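Local coordinates for protein transmembrane oligosaccharyl transferase (Archaeoglobus fulgidus, PDB 3WAJ) that belongs to the archaeal AglB branch of the STT3 oligosaccharyl transferases, multi-pass membrane proteins of the GT-C clan, and carries a bound zinc ion, at residues Y125-E130 and W169-L174; T838-K843 and I851-S856. All blocks are in the same frame, centred on the assembly; numbering follows the deposited sequence.

Contact 1. Residues Y125-E130 and W169-L174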
loop_
_atom_site.group_PDB
_atom_site.type_symbol
_atom_site.label_atom_id
_atom_site.label_comp_id
_atom_site.label_asym_id
_atom_site.label_seq_id
_atom_site.Cartn_x
_atom_site.Cartn_y
_atom_site.Cartn_z
ATOM N N TYR A 125 -22.964 15.372 8.941
ATOM C CA TYR A 125 -24.107 16.090 9.482
ATOM C C TYR A 125 -24.068 17.533 9.011
ATOM O O TYR A 125 -25.014 17.998 8.383
ATOM C CB TYR A 125 -24.136 16.056 11.020
ATOM C CG TYR A 125 -25.214 16.955 11.585
ATOM C CD1 TYR A 125 -26.506 16.479 11.783
ATOM C CD2 TYR A 125 -24.952 18.287 11.896
ATOM C CE1 TYR A 125 -27.514 17.307 12.278
ATOM C CE2 TYR A 125 -25.947 19.120 12.391
ATOM C CZ TYR A 125 -27.226 18.624 12.581
ATOM O OH TYR A 125 -28.214 19.447 13.075
ATOM N N LEU A 126 -22.966 18.224 9.305
ATOM C CA LEU A 126 -22.791 19.622 8.907
ATOM C C LEU A 126 -23.071 19.824 7.431
ATOM O O LEU A 126 -23.833 20.720 7.069
ATOM C CB LEU A 126 -21.385 20.132 9.235
ATOM C CG LEU A 126 -21.181 21.603 8.862
ATOM C CD1 LEU A 126 -22.227 22.458 9.564
ATOM C CD2 LEU A 126 -19.781 22.098 9.199
ATOM N N LEU A 127 -22.474 18.991 6.578
ATOM C CA LEU A 127 -22.677 19.118 5.128
ATOM C C LEU A 127 -24.114 18.852 4.663
ATOM O O LEU A 127 -24.667 19.646 3.902
ATOM C CB LEU A 127 -21.709 18.234 4.338
ATOM C CG LEU A 127 -21.982 18.167 2.832
ATOM C CD1 LEU A 127 -21.731 19.511 2.153
ATOM C CD2 LEU A 127 -21.150 17.082 2.186
ATOM N N THR A 128 -24.716 17.744 5.096
ATOM C CA THR A 128 -26.068 17.434 4.633
ATOM C C THR A 128 -27.144 18.226 5.378
ATOM O O THR A 128 -28.311 18.207 4.989
ATOM C CB THR A 128 -26.422 15.917 4.651
ATOM O OG1 THR A 128 -27.465 15.690 5.595
ATOM C CG2 THR A 128 -25.245 15.067 5.011
ATOM N N ARG A 129 -26.745 18.912 6.445
ATOM C CA ARG A 129 -27.620 19.890 7.090
ATOM C C ARG A 129 -27.617 21.179 6.269
ATOM O O ARG A 129 -28.661 21.776 6.023
ATOM C CB ARG A 129 -27.141 20.183 8.517
ATOM C CG ARG A 129 -28.154 20.873 9.424
ATOM C CD ARG A 129 -28.139 22.397 9.285
ATOM N NE ARG A 129 -26.971 23.003 9.926
ATOM C CZ ARG A 129 -27.031 23.908 10.901
ATOM N NH1 ARG A 129 -28.209 24.327 11.352
ATOM N NH2 ARG A 129 -25.911 24.398 11.423
ATOM N N GLU A 130 -26.427 21.595 5.844
ATOM C CA GLU A 130 -26.232 22.885 5.187
ATOM C C GLU A 130 -26.778 22.918 3.770
ATOM O O GLU A 130 -26.982 23.994 3.194
ATOM C CB GLU A 130 -24.742 23.241 5.178
ATOM C CG GLU A 130 -24.417 24.502 5.946
ATOM C CD GLU A 130 -25.357 24.723 7.112
ATOM O OE1 GLU A 130 -25.387 23.886 8.037
ATOM O OE2 GLU A 130 -26.073 25.742 7.100
ATOM N N TRP A 169 -11.558 15.882 5.871
ATOM C CA TRP A 169 -11.356 17.294 5.571
ATOM C C TRP A 169 -12.045 17.738 4.274
ATOM O O TRP A 169 -12.415 18.907 4.140
ATOM C CB TRP A 169 -9.863 17.681 5.606
ATOM C CG TRP A 169 -9.253 17.513 6.988
ATOM C CD1 TRP A 169 -8.262 16.637 7.355
ATOM C CD2 TRP A 169 -9.622 18.218 8.189
ATOM N NE1 TRP A 169 -7.988 16.765 8.698
ATOM C CE2 TRP A 169 -8.810 17.721 9.234
ATOM C CE3 TRP A 169 -10.558 19.215 8.478
ATOM C CZ2 TRP A 169 -8.908 18.199 10.553
ATOM C CZ3 TRP A 169 -10.655 19.688 9.778
ATOM C CH2 TRP A 169 -9.837 19.178 10.803
ATOM N N GLN A 170 -12.232 16.828 3.321
ATOM C CA GLN A 170 -12.896 17.213 2.075
ATOM C C GLN A 170 -14.356 17.566 2.341
ATOM O O GLN A 170 -14.829 18.639 1.955
ATOM C CB GLN A 170 -12.827 16.116 1.012
ATOM C CG GLN A 170 -13.378 16.573 -0.340
ATOM C CD GLN A 170 -13.752 15.417 -1.244
ATOM O OE1 GLN A 170 -13.115 15.179 -2.275
ATOM N NE2 GLN A 170 -14.790 14.686 -0.861
ATOM N N VAL A 171 -15.055 16.646 3.004
ATOM C CA VAL A 171 -16.437 16.857 3.420
ATOM C C VAL A 171 -16.547 18.082 4.329
ATOM O O VAL A 171 -17.434 18.916 4.149
ATOM C CB VAL A 171 -16.998 15.612 4.121
ATOM C CG1 VAL A 171 -18.458 15.827 4.529
ATOM C CG2 VAL A 171 -16.882 14.409 3.201
ATOM N N SER A 172 -15.640 18.182 5.296
ATOM C CA SER A 172 -15.562 19.345 6.176
ATOM C C SER A 172 -15.446 20.619 5.375
ATOM O O SER A 172 -16.108 21.605 5.685
ATOM C CB SER A 172 -14.356 19.255 7.122
ATOM O OG SER A 172 -14.564 18.276 8.116
ATOM N N ALA A 173 -14.589 20.604 4.352
ATOM C CA ALA A 173 -14.361 21.798 3.547
ATOM C C ALA A 173 -15.643 22.217 2.822
ATOM O O ALA A 173 -15.972 23.398 2.780
ATOM C CB ALA A 173 -13.221 21.589 2.567
ATOM N N LEU A 174 -16.370 21.246 2.272
ATOM C CA LEU A 174 -17.631 21.529 1.597
ATOM C C LEU A 174 -18.670 22.110 2.568
ATOM O O LEU A 174 -19.199 23.206 2.350
ATOM C CB LEU A 174 -18.181 20.263 0.950
ATOM C CG LEU A 174 -17.335 19.567 -0.109
ATOM C CD1 LEU A 174 -17.997 18.261 -0.513
ATOM C CD2 LEU A 174 -17.120 20.457 -1.330
#
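Leu127 reaches across to Val171 and Leu174, joining helix 121-131 to helix 163-181 in the helical N-terminal part of an STT3-type protein of the GT-C clan. The backbones come closest between Leu127 CA and Leu174 CA, 6.6 Å apart, and the two segments together bury 168 Å², a modest area carried mainly by these three buried residues. Following Leu127 outward, CB already lies beside the valine, 4.0 Å from Val171 CG1. CG stands anti to the backbone N (chi1 172°), which carries the fork toward helix 163-181, where its two methyls part. CD2 goes to the valine, with Leu127 CD2 and Val171 CG1 3.8 Å apart, while CD1 goes to Leu174. One turn separates Val171 from Leu174 along their helix, and the leucine fork spans the two. The side chains of Leu127 and Val171 cross at about a right angle, and one valine branch, CG1, meets both the base (CB) and one tip (CD2) of the leucine. No polar bond joins the segments. Their backbone groups are used inside each helix, as in Leu174 N to Gln170 O at 3.0 Å, which leaves the interface to apolar carbon. Helix 405-420 supports the same region, with Leu410 against Leu127 and Trp413 against Leu174; Leu178, farther along helix 163-181, also touches Leu127. At the second tip, Leu127 CD1 rests 3.8 Å from Leu174 CB, near the root of that side chain rather than its methyls.

Contact 2. Residues T838-K843 and I851-S856; sequences TPYHIK and ITIYES
Ile851 O is approached by two neighbouring residues at once. Tyr840 N donates to Ile851 O at 2.9 Å, lying in the carbonyl plane, though with an N-H...O angle of 139° the bond is bent. Pro839 CB packs against the same oxygen, 3.1 Å from Ile851 O, and the Tyr840 ring turns an edge to it. The return bond, Ile851 N to Tyr840 O at 3.0 Å, is somewhat straighter at 149°. This reciprocal pair makes Tyr840 and Ile851 an antiparallel hydrogen-bonded pair, the one bridge between 838-843 and 851-856. Just upstream, Thr838 OG1 donates to Pro839 O at 2.8 Å and also receives Thr798 N. Side chains close the contact at both ends. With CG anti to its own carbonyl carbon (chi1 -68°), the Tyr840 ring extends along the partner chain to Ile853, where Tyr840 CE2 meets Ile853 CG1 at 3.4 Å and the two side chains cross at about a right angle. The phenol beyond is tied by OH to Tyr826 O. At the other end Ile842 CD1 and Ile851 CD1 lie 3.5 Å apart, again with the side chains crossing nearly perpendicularly. Val782 and Ala780 of strand 780-785 add apolar contacts to Ile851 and Ile853 respectively. Backbone bonding of Ile842 with Lys849 keeps the register of the Tyr840-Ile851 pair toward the intervening turn, so the arrangement is that of a beta-hairpin whose returning arm prolongs the edge of the antiparallel sheet in the peripheral domain.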
loop_
_atom_site.group_PDB
_atom_site.type_symbol
_atom_site.label_atom_id
_atom_site.label_comp_id
_atom_site.label_asym_id
_atom_site.label_seq_id
_atom_site.Cartn_x
_atom_site.Cartn_y
_atom_site.Cartn_z
ATOM N N THR A 838 27.531 -30.529 8.952
ATOM C CA THR A 838 28.642 -31.358 8.482
ATOM C C THR A 838 29.681 -30.423 7.888
ATOM O O THR A 838 29.365 -29.289 7.542
ATOM C CB THR A 838 28.216 -32.364 7.384
ATOM O OG1 THR A 838 28.056 -31.673 6.138
ATOM C CG2 THR A 838 26.914 -33.092 7.758
ATOM N N PRO A 839 30.930 -30.891 7.770
ATOM C CA PRO A 839 31.901 -30.135 6.971
ATOM C C PRO A 839 31.524 -30.258 5.502
ATOM O O PRO A 839 30.646 -31.060 5.171
ATOM C CB PRO A 839 33.216 -30.874 7.233
ATOM C CG PRO A 839 32.806 -32.244 7.693
ATOM C CD PRO A 839 31.541 -32.046 8.455
ATOM N N TYR A 840 32.159 -29.483 4.631
ATOM C CA TYR A 840 31.930 -29.659 3.204
ATOM C C TYR A 840 32.571 -30.970 2.732
ATOM O O TYR A 840 33.724 -31.264 3.067
ATOM C CB TYR A 840 32.527 -28.494 2.412
ATOM C CG TYR A 840 31.872 -27.140 2.595
ATOM C CD1 TYR A 840 30.717 -26.805 1.906
ATOM C CD2 TYR A 840 32.444 -26.180 3.416
ATOM C CE1 TYR A 840 30.140 -25.562 2.051
ATOM C CE2 TYR A 840 31.872 -24.934 3.571
ATOM C CZ TYR A 840 30.722 -24.632 2.888
ATOM O OH TYR A 840 30.154 -23.390 3.038
ATOM N N HIS A 841 31.832 -31.758 1.959
ATOM C CA HIS A 841 32.404 -32.952 1.342
ATOM C C HIS A 841 32.678 -32.657 -0.135
ATOM O O HIS A 841 31.755 -32.670 -0.955
ATOM C CB HIS A 841 31.466 -34.160 1.480
ATOM C CG HIS A 841 30.838 -34.291 2.834
ATOM N ND1 HIS A 841 31.538 -34.720 3.941
ATOM C CD2 HIS A 841 29.573 -34.049 3.257
ATOM C CE1 HIS A 841 30.732 -34.731 4.990
ATOM N NE2 HIS A 841 29.534 -34.328 4.603
ATOM N N ILE A 842 33.933 -32.361 -0.470
ATOM C CA ILE A 842 34.310 -32.179 -1.868
ATOM C C ILE A 842 34.547 -33.545 -2.466
ATOM O O ILE A 842 35.033 -34.460 -1.789
ATOM C CB ILE A 842 35.626 -31.425 -2.050
ATOM C CG1 ILE A 842 36.181 -30.970 -0.718
ATOM C CG2 ILE A 842 35.484 -30.252 -3.012
ATOM C CD1 ILE A 842 37.630 -30.683 -0.820
ATOM N N LYS A 843 34.236 -33.670 -3.748
ATOM C CA LYS A 843 34.425 -34.921 -4.442
ATOM C C LYS A 843 34.907 -34.597 -5.842
ATOM O O LYS A 843 34.247 -33.866 -6.588
ATOM C CB LYS A 843 33.115 -35.709 -4.473
ATOM C CG LYS A 843 33.183 -37.068 -5.149
ATOM C CD LYS A 843 31.780 -37.646 -5.310
ATOM C CE LYS A 843 31.786 -39.006 -5.999
ATOM N NZ LYS A 843 32.302 -40.088 -5.107
ATOM N N ILE A 851 36.396 -30.437 4.225
ATOM C CA ILE A 851 36.840 -29.095 4.607
ATOM C C ILE A 851 35.950 -28.491 5.682
ATOM O O ILE A 851 34.718 -28.626 5.639
ATOM C CB ILE A 851 36.738 -28.090 3.437
ATOM C CG1 ILE A 851 36.784 -28.785 2.082
ATOM C CG2 ILE A 851 37.788 -26.982 3.550
ATOM C CD1 ILE A 851 36.541 -27.824 0.934
ATOM N N THR A 852 36.565 -27.782 6.618
ATOM C CA THR A 852 35.808 -26.879 7.470
ATOM C C THR A 852 36.279 -25.458 7.153
ATOM O O THR A 852 37.478 -25.220 6.955
ATOM C CB THR A 852 35.931 -27.229 8.968
ATOM O OG1 THR A 852 36.765 -26.270 9.632
ATOM C CG2 THR A 852 36.494 -28.638 9.139
ATOM N N ILE A 853 35.325 -24.531 7.064
ATOM C CA ILE A 853 35.606 -23.147 6.689
ATOM C C ILE A 853 35.324 -22.238 7.880
ATOM O O ILE A 853 34.374 -22.477 8.631
ATOM C CB ILE A 853 34.715 -22.704 5.503
ATOM C CG1 ILE A 853 34.963 -23.592 4.280
ATOM C CG2 ILE A 853 34.961 -21.246 5.138
ATOM C CD1 ILE A 853 36.340 -23.404 3.675
ATOM N N TYR A 854 36.130 -21.193 8.050
ATOM C CA TYR A 854 35.900 -20.243 9.137
ATOM C C TYR A 854 35.329 -18.906 8.644
ATOM O O TYR A 854 35.522 -18.511 7.479
ATOM C CB TYR A 854 37.163 -20.091 10.015
ATOM C CG TYR A 854 37.551 -21.417 10.622
ATOM C CD1 TYR A 854 36.929 -21.881 11.778
ATOM C CD2 TYR A 854 38.492 -22.238 10.008
ATOM C CE1 TYR A 854 37.256 -23.115 12.329
ATOM C CE2 TYR A 854 38.825 -23.478 10.551
ATOM C CZ TYR A 854 38.203 -23.910 11.712
ATOM O OH TYR A 854 38.523 -25.133 12.261
ATOM N N GLU A 855 34.607 -18.239 9.543
ATOM C CA GLU A 855 33.873 -17.023 9.230
ATOM C C GLU A 855 34.734 -15.964 8.538
ATOM O O GLU A 855 34.265 -15.276 7.626
ATOM C CB GLU A 855 33.206 -16.480 10.510
ATOM C CG GLU A 855 32.495 -15.143 10.364
ATOM C CD GLU A 855 31.190 -15.247 9.586
ATOM O OE1 GLU A 855 30.885 -16.351 9.068
ATOM O OE2 GLU A 855 30.464 -14.222 9.505
ATOM N N SER A 856 35.997 -15.855 8.945
ATOM C CA SER A 856 36.866 -14.808 8.409
ATOM C C SER A 856 37.232 -15.119 6.960
ATOM O O SER A 856 37.324 -14.211 6.124
ATOM C CB SER A 856 38.121 -14.633 9.265
ATOM O OG SER A 856 38.996 -15.732 9.117
#

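The two contacts share no secondary-structure element: their centres are 71 Å apart, on opposite sides of the chain's centre, and their nearest atoms are about 49 Å from each other. Contact 1 joins two helices of the STT3 N-terminal region across a 38-residue interval; contact 2 joins neighbouring parts of the peripheral domain across only seven. Both are largely buried, but contact 2 includes solvent-exposed Thr852, whereas all touching residues of contact 1 are buried. Their chemistry follows the backbone: helices spend their polar groups internally and meet through aliphatic carbons, while the extended chains bond directly and add apolar packing, burying 278 Å² against 168 Å².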